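Local coordinates for uncharacterized protein (Bacteroides fragilis, PDB 3EUR), which is of unknown function but has a thioredoxin-like fold and may take part in thiol-disulfide exchange, at residues A[48-53]-A[87-92]; A[74-79]-A[102-107]; A[117-120]-A[126-129]. One frame throughout, in Å; residues are numbered along the deposited sequence.

Interaction 1: residues A[48-53]-A[87-92]; sequences EMIEGL and NDFAKE
Ile-50 CD1 sits over one face of the Phe-89 ring, 4.1 Å from its centroid and 22° off the ring normal. This CH-pi contact is offset toward the rim, where CD1 comes to 3.8 Å from Phe-89 CE1. The two side chains cross at about a right angle. The two branches of the isoleucine divide the work: CG1 lies anti to the carbonyl carbon (chi1 -69°) and carries CD1 to the ring, while CG2 lies anti to the backbone N and meets Asp-88 O at 3.3 Å. Ile-50 CD1 also touches Asp-88 CB at 4.0 Å, so the loop meets the isoleucine with backbone, CB and ring together. Further out, Lys-54, on the same helix as Ile-50, hydrogen-bonds through NZ to Asp-88 O, so the carbonyl beside the isoleucine methyl also has a polar partner. Ile-50 also packs against Phe-37 of strand 33-38, and the Phe-89 ring rests on Asn-39 and Pro-41. Helix 44-55, lying against the central sheet, thus meets the loop that leads from helix 79-85 into strand 94-97. This helix follows strand 33-38, and a CXXC sequence at its start is consistent with the corresponding helix of the thioredoxin fold.

Interaction 2: residues A[74-79]-A[102-107]; sequences YPDEEL and VIKNKN
Lys-104 NZ is gripped by two carboxylates, Glu-77 OE2 at 2.7 Å and Asp-76 OD1 at 2.8 Å, each bond part of a salt bridge. Glu-77 receives it on the syn side, 21° out of the carboxylate plane; Asp-76 is met from above its plane, 40° out of it. Both acids lie across the lysine at about a right angle. The lysine chain is extended as far as CD, which lies 3.2 Å from Pro-75 O, and bends at chi3 (105°) and chi4 to bring NZ to the acids. That same carbonyl accepts a hydrogen bond from a water 2.7 Å from Pro-75 O, and the water in turn accepts one from Lys-104 N, joining the loop after strand 68-74 to the backbone of helix 102-105. Asp-76 OD2 bonds to Asn-40 ND2, so its two oxygens serve different partners. Within the loop, Tyr-74 OH accepts from Glu-78 N at 2.8 Å, and Asp-76 N lies 3.9 Å above the centre of the Tyr-74 ring. With two acids around one ammonium group, the lysine is likely kept protonated; the shared ammonium, the bridging water and the lysine stem lying against Pro-75 together join loop and short helix.

Interaction 3: residues A[117-120]-A[126-129]; sequences LYLL and VLLK
Leu-119 and Leu-128 form the buried part of the contact, an antiparallel hydrogen-bonded pair whose side chains lie alongside each other on the same face of the sheet, CB to CB at 4.1 Å, with Tyr-139 of helix 133-141 packed on both and on Leu-127. Leu-119 N gives a bond to Leu-128 O at 3.0 Å, and Leu-119 O accepts two in return: from Leu-127 N at 2.8 Å and from Leu-128 N at 3.1 Å, the latter arriving on a lone pair. Leu-127 and Leu-128 both face Leu-119, a classic beta bulge, and both their N-H groups bond to the one carbonyl. It lies in the hairpin of strands 116-120 and 126-131, at one edge of the mixed sheet of the thioredoxin-like fold. Past the bulge, Leu-120 and Val-126 form a non-hydrogen-bonded pair, Leu-120 CD2 meeting Val-126 CG2 at 3.8 Å. The more solvent-exposed side, by contrast, belongs to Lys-129: with CG anti to its backbone N (chi1 171°) and the chain extended beyond, it runs alongside Tyr-118, CG lying 3.6 Å from Tyr-118 CE1 and CE 3.7 Å from Tyr-118 OH. Its NZ hydrogen-bonds to Lys-4 O, in the N-terminal part of the chain.

Interactions 1 and 3 meet in one of the two conformers of Met-49, a selenomethionine: its SE lies 3.7 Å from Leu-117 CG, a touch between helix 44-55 and the hairpin that depends on that conformer, the contact centres being about 18 Å apart. Interactions 1 and 2 do not touch, their nearest atoms being about 7 Å apart, but both reach the loop between strand 33-38 and helix 44-55, interaction 1 through Phe-89 on Asn-39 and Pro-41, interaction 2 through Asp-76 OD2, hydrogen-bonded to Asn-40 ND2. That loop leads into a CXXC sequence, where thioredoxin relatives carry their redox site; whether it is active here is not known. Interaction 3 stays about 9 Å, nearest atoms, from interaction 2.

Interaction 1: residues A[48-53]-A[87-92]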
loop_
_atom_site.group_PDB
_atom_site.type_symbol
_atom_site.label_atom_id
_atom_site.label_comp_id
_atom_site.label_asym_id
_atom_site.label_seq_id
_atom_site.Cartn_x
_atom_site.Cartn_y
_atom_site.Cartn_z
ATOM N N GLU A 48 -13.755 -0.222 3.990
ATOM C CA GLU A 48 -13.698 -1.275 4.980
ATOM C C GLU A 48 -12.275 -1.783 5.171
ATOM O O GLU A 48 -11.922 -2.184 6.287
ATOM C CB GLU A 48 -14.650 -2.403 4.618
ATOM C CG GLU A 48 -16.136 -1.992 4.687
ATOM C CD GLU A 48 -16.566 -1.339 6.018
ATOM O OE1 GLU A 48 -16.432 -2.004 7.094
ATOM O OE2 GLU A 48 -17.048 -0.162 5.973
HETATM N N MSE A 49 -11.466 -1.782 4.118
HETATM C CA MSE A 49 -10.064 -2.193 4.294
HETATM C C MSE A 49 -9.301 -1.181 5.148
HETATM O O MSE A 49 -8.528 -1.578 6.010
HETATM C CB MSE A 49 -9.360 -2.386 2.949
HETATM C CG MSE A 49 -7.931 -2.992 3.090
HETATM SE SE MSE A 49 -7.145 -3.583 1.428
HETATM C CE MSE A 49 -8.121 -5.215 1.225
ATOM N N ILE A 50 -9.552 0.118 4.967
ATOM C CA ILE A 50 -8.957 1.122 5.838
ATOM C C ILE A 50 -9.347 0.846 7.286
ATOM O O ILE A 50 -8.504 0.818 8.168
ATOM C CB ILE A 50 -9.369 2.560 5.453
ATOM C CG1 ILE A 50 -8.744 2.971 4.107
ATOM C CG2 ILE A 50 -8.902 3.514 6.511
ATOM C CD1 ILE A 50 -9.236 4.334 3.566
ATOM N N GLU A 51 -10.635 0.625 7.516
ATOM C CA GLU A 51 -11.095 0.391 8.851
ATOM C C GLU A 51 -10.486 -0.872 9.436
ATOM O O GLU A 51 -10.087 -0.929 10.613
ATOM C CB GLU A 51 -12.625 0.270 8.824
ATOM C CG GLU A 51 -13.307 1.615 8.891
ATOM C CD GLU A 51 -13.213 2.149 10.307
ATOM O OE1 GLU A 51 -13.827 1.534 11.188
ATOM O OE2 GLU A 51 -12.465 3.120 10.559
ATOM N N GLY A 52 -10.382 -1.904 8.612
ATOM C CA GLY A 52 -9.786 -3.149 9.025
ATOM C C GLY A 52 -8.338 -3.032 9.411
ATOM O O GLY A 52 -7.882 -3.644 10.401
ATOM N N LEU A 53 -7.584 -2.276 8.609
ATOM C CA LEU A 53 -6.168 -2.058 8.915
ATOM C C LEU A 53 -6.000 -1.285 10.214
ATOM O O LEU A 53 -5.142 -1.625 11.038
ATOM C CB LEU A 53 -5.519 -1.272 7.761
ATOM C CG LEU A 53 -5.225 -2.047 6.481
ATOM C CD1 LEU A 53 -5.018 -1.058 5.327
ATOM C CD2 LEU A 53 -4.025 -2.983 6.664
ATOM N N ASN A 87 -7.712 12.171 4.435
ATOM C CA ASN A 87 -7.742 12.030 5.866
ATOM C C ASN A 87 -8.453 10.796 6.379
ATOM O O ASN A 87 -8.400 10.549 7.581
ATOM C CB ASN A 87 -8.282 13.296 6.551
ATOM C CG ASN A 87 -7.372 14.463 6.323
ATOM O OD1 ASN A 87 -7.704 15.332 5.551
ATOM N ND2 ASN A 87 -6.212 14.473 6.978
ATOM N N ASP A 88 -8.990 9.974 5.484
ATOM C CA ASP A 88 -9.555 8.686 5.858
ATOM C C ASP A 88 -8.460 7.721 6.306
ATOM O O ASP A 88 -8.712 6.798 7.091
ATOM C CB ASP A 88 -10.280 8.029 4.674
ATOM C CG ASP A 88 -11.497 8.786 4.224
ATOM O OD1 ASP A 88 -11.861 9.773 4.896
ATOM O OD2 ASP A 88 -12.071 8.370 3.198
ATOM N N PHE A 89 -7.267 7.899 5.768
ATOM C CA PHE A 89 -6.132 7.057 6.068
ATOM C C PHE A 89 -5.569 7.422 7.427
ATOM O O PHE A 89 -5.677 8.560 7.856
ATOM C CB PHE A 89 -5.040 7.256 4.997
ATOM C CG PHE A 89 -5.452 6.807 3.613
ATOM C CD1 PHE A 89 -5.440 5.473 3.265
ATOM C CD2 PHE A 89 -5.962 7.696 2.721
ATOM C CE1 PHE A 89 -5.855 5.039 1.992
ATOM C CE2 PHE A 89 -6.408 7.269 1.468
ATOM C CZ PHE A 89 -6.347 5.923 1.125
ATOM N N ALA A 90 -4.994 6.474 8.134
ATOM C CA ALA A 90 -4.275 6.821 9.335
ATOM C C ALA A 90 -3.134 7.773 9.034
ATOM O O ALA A 90 -2.405 7.586 8.061
ATOM C CB ALA A 90 -3.759 5.555 10.036
ATOM N N LYS A 91 -2.933 8.778 9.901
ATOM C CA LYS A 91 -1.866 9.758 9.673
ATOM C C LYS A 91 -0.471 9.140 9.649
ATOM O O LYS A 91 0.430 9.609 8.954
ATOM C CB LYS A 91 -1.917 10.900 10.735
ATOM C CG LYS A 91 -1.522 10.453 12.135
ATOM C CD LYS A 91 -1.600 11.590 13.191
ATOM C CE LYS A 91 -2.325 11.123 14.456
ATOM N NZ LYS A 91 -2.840 12.261 15.230
ATOM N N GLU A 92 -0.313 8.060 10.407
ATOM C CA GLU A 92 0.959 7.357 10.494
ATOM C C GLU A 92 1.353 6.700 9.174
ATOM O O GLU A 92 2.539 6.523 8.898
ATOM C CB GLU A 92 0.912 6.308 11.608
ATOM C CG GLU A 92 0.755 6.889 13.003
ATOM C CD GLU A 92 -0.615 7.497 13.230
ATOM O OE1 GLU A 92 -1.564 7.111 12.515
ATOM O OE2 GLU A 92 -0.743 8.359 14.125
#

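Interaction 2: residues A[74-79]-A[102-107]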
loop_
_atom_site.group_PDB
_atom_site.type_symbol
_atom_site.label_atom_id
_atom_site.label_comp_id
_atom_site.label_asym_id
_atom_site.label_seq_id
_atom_site.Cartn_x
_atom_site.Cartn_y
_atom_site.Cartn_z
ATOM N N TYR A 74 -2.441 5.467 -4.589
ATOM C CA TYR A 74 -3.561 5.691 -5.475
ATOM C C TYR A 74 -3.079 5.759 -6.896
ATOM O O TYR A 74 -2.277 6.637 -7.238
ATOM C CB TYR A 74 -4.221 7.006 -5.085
ATOM C CG TYR A 74 -5.348 7.428 -6.002
ATOM C CD1 TYR A 74 -6.499 6.718 -6.084
ATOM C CD2 TYR A 74 -5.301 8.594 -6.699
ATOM C CE1 TYR A 74 -7.525 7.111 -6.918
ATOM C CE2 TYR A 74 -6.333 8.981 -7.563
ATOM C CZ TYR A 74 -7.443 8.250 -7.638
ATOM O OH TYR A 74 -8.476 8.634 -8.471
ATOM N N PRO A 75 -3.548 4.837 -7.781
ATOM C CA PRO A 75 -2.965 4.752 -9.132
ATOM C C PRO A 75 -3.804 5.399 -10.225
ATOM O O PRO A 75 -3.457 5.303 -11.394
ATOM C CB PRO A 75 -2.932 3.261 -9.369
ATOM C CG PRO A 75 -4.187 2.786 -8.703
ATOM C CD PRO A 75 -4.289 3.589 -7.451
ATOM N N ASP A 76 -4.925 5.960 -9.863
ATOM C CA ASP A 76 -5.902 6.498 -10.845
ATOM C C ASP A 76 -5.868 8.032 -10.942
ATOM O O ASP A 76 -4.956 8.671 -10.439
ATOM C CB ASP A 76 -7.294 5.995 -10.515
ATOM C CG ASP A 76 -7.433 4.483 -10.660
ATOM O OD1 ASP A 76 -6.776 3.919 -11.549
ATOM O OD2 ASP A 76 -8.162 3.888 -9.828
ATOM N N GLU A 77 -6.843 8.638 -11.637
ATOM C CA GLU A 77 -6.773 10.061 -12.121
ATOM C C GLU A 77 -7.428 11.105 -11.256
ATOM O O GLU A 77 -7.240 12.320 -11.494
ATOM C CB GLU A 77 -7.450 10.180 -13.513
ATOM C CG GLU A 77 -6.759 9.371 -14.573
ATOM C CD GLU A 77 -7.163 7.915 -14.558
ATOM O OE1 GLU A 77 -8.041 7.531 -13.738
ATOM O OE2 GLU A 77 -6.589 7.142 -15.349
ATOM N N GLU A 78 -8.231 10.711 -10.275
ATOM C CA GLU A 78 -9.069 11.668 -9.554
ATOM C C GLU A 78 -8.363 12.223 -8.358
ATOM O O GLU A 78 -8.745 11.964 -7.195
ATOM C CB GLU A 78 -10.405 11.036 -9.149
ATOM C CG GLU A 78 -11.162 10.529 -10.301
ATOM C CD GLU A 78 -11.478 11.655 -11.256
ATOM O OE1 GLU A 78 -11.964 12.710 -10.780
ATOM O OE2 GLU A 78 -11.178 11.508 -12.449
ATOM N N LEU A 79 -7.365 13.046 -8.639
ATOM C CA LEU A 79 -6.543 13.591 -7.581
ATOM C C LEU A 79 -7.377 14.396 -6.595
ATOM O O LEU A 79 -7.165 14.339 -5.409
ATOM C CB LEU A 79 -5.363 14.388 -8.147
ATOM C CG LEU A 79 -4.429 14.973 -7.074
ATOM C CD1 LEU A 79 -3.838 13.881 -6.186
ATOM C CD2 LEU A 79 -3.317 15.812 -7.684
ATOM N N VAL A 102 2.076 6.032 -13.861
ATOM C CA VAL A 102 3.031 5.052 -14.309
ATOM C C VAL A 102 2.573 3.614 -14.075
ATOM O O VAL A 102 2.720 2.747 -14.927
ATOM C CB VAL A 102 4.423 5.366 -13.767
ATOM C CG1 VAL A 102 5.400 4.364 -14.252
ATOM C CG2 VAL A 102 4.872 6.802 -14.151
ATOM N N ILE A 103 2.017 3.352 -12.902
ATOM C CA ILE A 103 1.557 2.013 -12.608
ATOM C C ILE A 103 0.533 1.549 -13.652
ATOM O O ILE A 103 0.652 0.437 -14.168
ATOM C CB ILE A 103 0.993 1.890 -11.168
ATOM C CG1 ILE A 103 2.090 2.118 -10.110
ATOM C CG2 ILE A 103 0.320 0.549 -10.995
ATOM C CD1 ILE A 103 1.574 2.365 -8.713
ATOM N N LYS A 104 -0.413 2.416 -13.968
ATOM C CA LYS A 104 -1.387 2.083 -15.019
ATOM C C LYS A 104 -0.729 2.021 -16.375
ATOM O O LYS A 104 -0.885 1.028 -17.121
ATOM C CB LYS A 104 -2.366 3.223 -15.131
ATOM C CG LYS A 104 -3.376 3.197 -14.145
ATOM C CD LYS A 104 -4.425 4.375 -14.346
ATOM C CE LYS A 104 -5.704 3.906 -14.892
ATOM N NZ LYS A 104 -6.850 4.664 -14.264
ATOM N N ASN A 105 0.010 3.064 -16.743
ATOM C CA ASN A 105 0.438 3.164 -18.156
ATOM C C ASN A 105 1.475 2.125 -18.525
ATOM O O ASN A 105 1.495 1.621 -19.652
ATOM C CB ASN A 105 1.005 4.542 -18.493
ATOM C CG ASN A 105 -0.060 5.656 -18.479
ATOM O OD1 ASN A 105 -1.278 5.410 -18.403
ATOM N ND2 ASN A 105 0.411 6.895 -18.507
ATOM N N LYS A 106 2.301 1.740 -17.553
ATOM C CA LYS A 106 3.288 0.698 -17.745
ATOM C C LYS A 106 2.844 -0.692 -17.205
ATOM O O LYS A 106 3.646 -1.621 -17.186
ATOM C CB LYS A 106 4.639 1.075 -17.144
ATOM C CG LYS A 106 5.311 2.309 -17.712
ATOM C CD LYS A 106 6.764 2.249 -17.380
ATOM C CE LYS A 106 7.450 3.631 -17.451
ATOM N NZ LYS A 106 8.861 3.641 -16.901
ATOM N N ASN A 107 1.598 -0.788 -16.744
ATOM C CA ASN A 107 1.060 -2.099 -16.283
ATOM C C ASN A 107 1.934 -2.715 -15.223
ATOM O O ASN A 107 2.284 -3.877 -15.301
ATOM C CB ASN A 107 0.987 -3.084 -17.456
ATOM C CG ASN A 107 -0.101 -2.737 -18.383
ATOM O OD1 ASN A 107 -1.294 -2.857 -18.041
ATOM N ND2 ASN A 107 0.274 -2.266 -19.557
HETATM O O HOH W 1 -1.007 4.651 -12.403
#

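Interaction 3: residues A[117-120]-A[126-129]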
loop_
_atom_site.group_PDB
_atom_site.type_symbol
_atom_site.label_atom_id
_atom_site.label_comp_id
_atom_site.label_asym_id
_atom_site.label_seq_id
_atom_site.Cartn_x
_atom_site.Cartn_y
_atom_site.Cartn_z
ATOM N N LEU A 117 -3.554 -5.635 -1.327
ATOM C CA LEU A 117 -2.397 -5.616 -0.442
ATOM C C LEU A 117 -1.271 -6.480 -0.937
ATOM O O LEU A 117 -1.482 -7.597 -1.390
ATOM C CB LEU A 117 -2.807 -6.117 0.953
ATOM C CG LEU A 117 -3.850 -5.319 1.696
ATOM C CD1 LEU A 117 -4.230 -6.056 2.991
ATOM C CD2 LEU A 117 -3.366 -3.914 2.032
ATOM N N TYR A 118 -0.057 -5.954 -0.823
ATOM C CA TYR A 118 1.174 -6.734 -0.947
ATOM C C TYR A 118 1.973 -6.569 0.330
ATOM O O TYR A 118 2.106 -5.458 0.813
ATOM C CB TYR A 118 2.058 -6.269 -2.127
ATOM C CG TYR A 118 1.523 -6.532 -3.486
ATOM C CD1 TYR A 118 2.127 -7.508 -4.269
ATOM C CD2 TYR A 118 0.425 -5.887 -3.970
ATOM C CE1 TYR A 118 1.697 -7.806 -5.530
ATOM C CE2 TYR A 118 -0.075 -6.197 -5.286
ATOM C CZ TYR A 118 0.577 -7.191 -6.013
ATOM O OH TYR A 118 0.119 -7.520 -7.292
ATOM N N LEU A 119 2.517 -7.662 0.854
ATOM C CA LEU A 119 3.442 -7.596 1.973
ATOM C C LEU A 119 4.832 -7.834 1.430
ATOM O O LEU A 119 5.076 -8.836 0.751
ATOM C CB LEU A 119 3.092 -8.612 3.056
ATOM C CG LEU A 119 3.953 -8.525 4.328
ATOM C CD1 LEU A 119 3.709 -7.298 5.105
ATOM C CD2 LEU A 119 3.766 -9.798 5.186
ATOM N N LEU A 120 5.727 -6.877 1.695
ATOM C CA LEU A 120 7.083 -6.867 1.162
ATOM C C LEU A 120 8.105 -6.872 2.302
ATOM O O LEU A 120 7.853 -6.261 3.362
ATOM C CB LEU A 120 7.308 -5.601 0.325
ATOM C CG LEU A 120 6.261 -5.270 -0.711
ATOM C CD1 LEU A 120 6.592 -3.947 -1.425
ATOM C CD2 LEU A 120 6.045 -6.368 -1.722
ATOM N N VAL A 126 8.564 -9.759 -2.507
ATOM C CA VAL A 126 7.185 -10.059 -2.248
ATOM C C VAL A 126 7.058 -11.261 -1.335
ATOM O O VAL A 126 7.426 -12.365 -1.693
ATOM C CB VAL A 126 6.381 -10.260 -3.555
ATOM C CG1 VAL A 126 4.958 -10.679 -3.255
ATOM C CG2 VAL A 126 6.432 -9.038 -4.413
ATOM N N LEU A 127 6.510 -11.032 -0.143
ATOM C CA LEU A 127 6.142 -12.058 0.830
ATOM C C LEU A 127 4.724 -12.541 0.626
ATOM O O LEU A 127 4.443 -13.735 0.831
ATOM C CB LEU A 127 6.334 -11.547 2.246
ATOM C CG LEU A 127 7.733 -11.057 2.641
ATOM C CD1 LEU A 127 7.716 -10.495 4.032
ATOM C CD2 LEU A 127 8.770 -12.149 2.431
ATOM N N LEU A 128 3.791 -11.648 0.313
ATOM C CA LEU A 128 2.422 -11.991 -0.018
ATOM C C LEU A 128 1.989 -11.087 -1.170
ATOM O O LEU A 128 2.200 -9.887 -1.128
ATOM C CB LEU A 128 1.455 -11.784 1.141
ATOM C CG LEU A 128 1.646 -12.582 2.387
ATOM C CD1 LEU A 128 0.778 -12.025 3.522
ATOM C CD2 LEU A 128 1.343 -14.066 2.128
ATOM N N LYS A 129 1.439 -11.692 -2.217
ATOM C CA LYS A 129 0.896 -11.020 -3.367
ATOM C C LYS A 129 -0.633 -10.978 -3.298
ATOM O O LYS A 129 -1.259 -12.034 -3.245
ATOM C CB LYS A 129 1.344 -11.732 -4.664
ATOM C CG LYS A 129 0.589 -11.163 -5.890
ATOM C CD LYS A 129 1.098 -11.710 -7.205
ATOM C CE LYS A 129 0.478 -11.019 -8.390
ATOM N NZ LYS A 129 1.063 -11.520 -9.709
#